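Local coordinates for maltose operon transcriptional repressor (Staphylococcus aureus subsp. aureus Mu50, PDB 3HCW), which probably represses transcription of the maltose operon, its C-terminal fragment having the periplasmic-binding-protein-like fold of LacI-type regulators that sense small ligands, at residues P93-G98 against T109-D114. Sequence-based numbering, arbitrary orientation.
With GOL (glycerol), chain C.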
ATOM      1  N   PRO A  93     -30.128  -1.710   7.047  1.00 52.37           N
ATOM      2  CA  PRO A  93     -29.635  -0.328   7.070  1.00 52.15           C
ATOM      3  C   PRO A  93     -28.245  -0.262   6.456  1.00 51.57           C
ATOM      4  O   PRO A  93     -27.431  -1.161   6.700  1.00 51.48           O
ATOM      5  CB  PRO A  93     -29.550  -0.008   8.569  1.00 47.94           C
ATOM      6  CG  PRO A  93     -30.456  -0.991   9.227  1.00 42.31           C
ATOM      7  CD  PRO A  93     -30.303  -2.238   8.413  1.00 52.84           C
ATOM      8  N   PHE A  94     -27.984   0.766   5.646  1.00 45.98           N
ATOM      9  CA  PHE A  94     -26.667   0.917   5.019  1.00 44.10           C
ATOM     10  C   PHE A  94     -26.241   2.342   4.668  1.00 46.15           C
ATOM     11  O   PHE A  94     -27.052   3.261   4.624  1.00 46.90           O
ATOM     12  CB  PHE A  94     -26.475  -0.031   3.814  1.00 48.50           C
ATOM     13  CG  PHE A  94     -27.375   0.250   2.643  1.00 43.75           C
ATOM     14  CD1 PHE A  94     -28.636  -0.332   2.564  1.00 54.55           C
ATOM     15  CD2 PHE A  94     -26.941   1.044   1.589  1.00 47.16           C
ATOM     16  CE1 PHE A  94     -29.469  -0.102   1.476  1.00 45.17           C
ATOM     17  CE2 PHE A  94     -27.770   1.281   0.492  1.00 55.54           C
ATOM     18  CZ  PHE A  94     -29.035   0.704   0.437  1.00 52.84           C
ATOM     19  N   ILE A  95     -24.940   2.488   4.436  1.00 42.34           N
ATOM     20  CA  ILE A  95     -24.340   3.690   3.866  1.00 46.30           C
ATOM     21  C   ILE A  95     -23.701   3.281   2.544  1.00 42.33           C
ATOM     22  O   ILE A  95     -23.336   2.119   2.365  1.00 43.21           O
ATOM     23  CB  ILE A  95     -23.296   4.330   4.855  1.00 41.60           C
ATOM     24  CG1 ILE A  95     -23.849   5.610   5.456  1.00 39.84           C
ATOM     25  CG2 ILE A  95     -22.015   4.727   4.179  1.00 54.41           C
ATOM     26  CD1 ILE A  95     -25.048   5.414   6.299  1.00 29.47           C
ATOM     27  N   VAL A  96     -23.602   4.218   1.606  1.00 39.76           N
ATOM     28  CA  VAL A  96     -22.839   3.989   0.389  1.00 33.73           C
ATOM     29  C   VAL A  96     -21.724   5.011   0.312  1.00 35.72           C
ATOM     30  O   VAL A  96     -21.953   6.208   0.466  1.00 39.67           O
ATOM     31  CB  VAL A  96     -23.720   4.078  -0.876  1.00 31.44           C
ATOM     32  CG1 VAL A  96     -22.896   3.807  -2.138  1.00 37.52           C
ATOM     33  CG2 VAL A  96     -24.891   3.102  -0.791  1.00 40.77           C
ATOM     34  N   ILE A  97     -20.507   4.541   0.099  1.00 35.00           N
ATOM     35  CA  ILE A  97     -19.448   5.448  -0.263  1.00 37.08           C
ATOM     36  C   ILE A  97     -19.419   5.554  -1.789  1.00 44.90           C
ATOM     37  O   ILE A  97     -19.032   4.608  -2.488  1.00 40.48           O
ATOM     38  CB  ILE A  97     -18.099   5.043   0.334  1.00 42.38           C
ATOM     39  CG1 ILE A  97     -18.221   4.966   1.858  1.00 37.45           C
ATOM     40  CG2 ILE A  97     -17.020   6.044  -0.070  1.00 39.69           C
ATOM     41  CD1 ILE A  97     -16.915   4.759   2.568  1.00 34.92           C
ATOM     42  N   GLY A  98     -19.873   6.711  -2.283  1.00 44.45           N
ATOM     43  CA  GLY A  98     -19.944   7.007  -3.715  1.00 40.35           C
ATOM     44  C   GLY A  98     -21.121   7.908  -4.054  1.00 43.49           C
ATOM     45  O   GLY A  98     -21.707   8.540  -3.166  1.00 41.71           O
ATOM     46  N   THR A 109     -28.221   7.394   2.784  1.00 38.03           N
ATOM     47  CA  THR A 109     -27.080   8.296   2.923  1.00 39.20           C
ATOM     48  C   THR A 109     -25.895   7.863   2.064  1.00 37.33           C
ATOM     49  O   THR A 109     -25.489   6.698   2.095  1.00 34.19           O
ATOM     50  CB  THR A 109     -26.656   8.442   4.403  1.00 31.63           C
ATOM     51  OG1 THR A 109     -27.712   9.083   5.118  1.00 36.97           O
ATOM     52  CG2 THR A 109     -25.401   9.303   4.545  1.00 39.21           C
ATOM     53  N   HIS A 110     -25.382   8.806   1.277  1.00 33.24           N
ATOM     54  CA  HIS A 110     -24.174   8.613   0.491  1.00 33.11           C
ATOM     55  C   HIS A 110     -23.067   9.543   0.977  1.00 31.91           C
ATOM     56  O   HIS A 110     -23.324  10.679   1.389  1.00 28.23           O
ATOM     57  CB  HIS A 110     -24.448   8.885  -0.984  1.00 25.02           C
ATOM     58  CG  HIS A 110     -25.191   7.790  -1.680  1.00 40.19           C
ATOM     59  ND1 HIS A 110     -24.632   7.036  -2.690  1.00 38.55           N
ATOM     60  CD2 HIS A 110     -26.455   7.332  -1.529  1.00 36.61           C
ATOM     61  CE1 HIS A 110     -25.520   6.161  -3.129  1.00 39.27           C
ATOM     62  NE2 HIS A 110     -26.634   6.320  -2.441  1.00 30.53           N
ATOM     63  N   ILE A 111     -21.837   9.046   0.934  1.00 39.49           N
ATOM     64  CA  ILE A 111     -20.659   9.834   1.275  1.00 28.57           C
ATOM     65  C   ILE A 111     -19.717   9.793   0.072  1.00 32.82           C
ATOM     66  O   ILE A 111     -19.288   8.730  -0.346  1.00 35.12           O
ATOM     67  CB  ILE A 111     -19.972   9.323   2.583  1.00 35.87           C
ATOM     68  CG1 ILE A 111     -20.825   9.648   3.820  1.00 38.16           C
ATOM     69  CG2 ILE A 111     -18.626   9.975   2.786  1.00 30.45           C
ATOM     70  CD1 ILE A 111     -21.684   8.530   4.277  1.00 53.51           C
ATOM     71  N   ASP A 112     -19.415  10.953  -0.495  1.00 25.46           N
ATOM     72  CA  ASP A 112     -18.603  11.007  -1.706  1.00 35.67           C
ATOM     73  C   ASP A 112     -17.636  12.197  -1.672  1.00 33.67           C
ATOM     74  O   ASP A 112     -17.732  13.057  -0.784  1.00 32.05           O
ATOM     75  CB  ASP A 112     -19.535  11.118  -2.917  1.00 29.07           C
ATOM     76  CG  ASP A 112     -18.955  10.504  -4.189  1.00 39.81           C
ATOM     77  OD1 ASP A 112     -17.859   9.911  -4.151  1.00 40.35           O
ATOM     78  OD2 ASP A 112     -19.607  10.632  -5.248  1.00 56.01           O
ATOM     79  N   ASN A 113     -16.683  12.208  -2.605  1.00 30.95           N
ATOM     80  CA  ASN A 113     -16.015  13.441  -3.017  1.00 29.76           C
ATOM     81  C   ASN A 113     -16.832  14.001  -4.169  1.00 35.30           C
ATOM     82  O   ASN A 113     -17.670  13.284  -4.751  1.00 30.21           O
ATOM     83  CB  ASN A 113     -14.607  13.167  -3.549  1.00 27.02           C
ATOM     84  CG  ASN A 113     -13.706  12.498  -2.540  1.00 30.24           C
ATOM     85  OD1 ASN A 113     -13.287  11.357  -2.734  1.00 24.52           O
ATOM     86  ND2 ASN A 113     -13.390  13.204  -1.461  1.00 21.85           N
ATOM     87  N   ASP A 114     -16.575  15.261  -4.522  1.00 28.81           N
ATOM     88  CA  ASP A 114     -17.085  15.821  -5.774  1.00 22.74           C
ATOM     89  C   ASP A 114     -16.063  15.479  -6.853  1.00 24.83           C
ATOM     90  O   ASP A 114     -15.044  16.147  -7.009  1.00 30.78           O
ATOM     91  CB  ASP A 114     -17.344  17.336  -5.649  1.00 33.21           C
ATOM     92  CG  ASP A 114     -18.054  17.933  -6.872  1.00 41.25           C
ATOM     93  OD1 ASP A 114     -18.568  19.069  -6.768  1.00 42.11           O
ATOM     94  OD2 ASP A 114     -18.087  17.298  -7.946  1.00 39.88           O
TER
HETATM   95  C1  GOL C   1     -13.785   8.013  -4.689  1.00 40.59           C
HETATM   96  O1  GOL C   1     -13.884   9.422  -4.621  1.00 31.19           O
HETATM   97  C2  GOL C   1     -15.029   7.430  -4.032  1.00 44.34           C
HETATM   98  O2  GOL C   1     -15.665   8.480  -3.359  1.00 42.43           O
HETATM   99  C3  GOL C   1     -16.017   6.837  -5.045  1.00 54.23           C
HETATM  100  O3  GOL C   1     -16.639   5.675  -4.507  1.00 37.66           O
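V96 and H110 pair side by side in two parallel strands, and the imidazole lies with one face against the valine. V96 CB sits 3.7 Å from the centroid of the H110 ring, a CH-pi contact displaced toward the rim, while CG1, anti to the backbone N (chi1 -179°), reaches the ND1–CE1 side. The ring is steered from two ends: ND1 gives a weak bond to G98 O at its edge, and NE2 bonds to D105 OD2 in the connecting loop. On the other face of the sheet, I111 CD1 comes within 3.8 Å of I95 CG2, the two isoleucines crossing at a slant, and I95 CD1 meets T109 CB.

Backbone bonds V96 N to T109 O, I111 N to V96 O (2.9 Å) and G98 N to I111 O tie the strands together. The last is bent, 136° at the hydrogen, with its donor above the carbonyl plane, and lies just past the end of strand 94-97. The backbone of G98 calls for glycine, since a CB there would be jammed against I97 O. D112, its CG anti to the backbone N (chi1 -151°), lays its carboxylate beside G98, with OD2 3.3 Å from G98 C. D112 OD1 accepts a bond of 2.7 Å from O2 of a glycerol, whose O1 bonds to N113 OD1. This molecule, probably from the crystallisation liquor, lies at the C-terminal strand ends, where sugar effectors bind in LacI-type relatives.

Strands 71-74 and 272-280 flank the pair, helix 247-263 packs over I95, I97 and N113, and D114 caps helix 115-129 through L117 N.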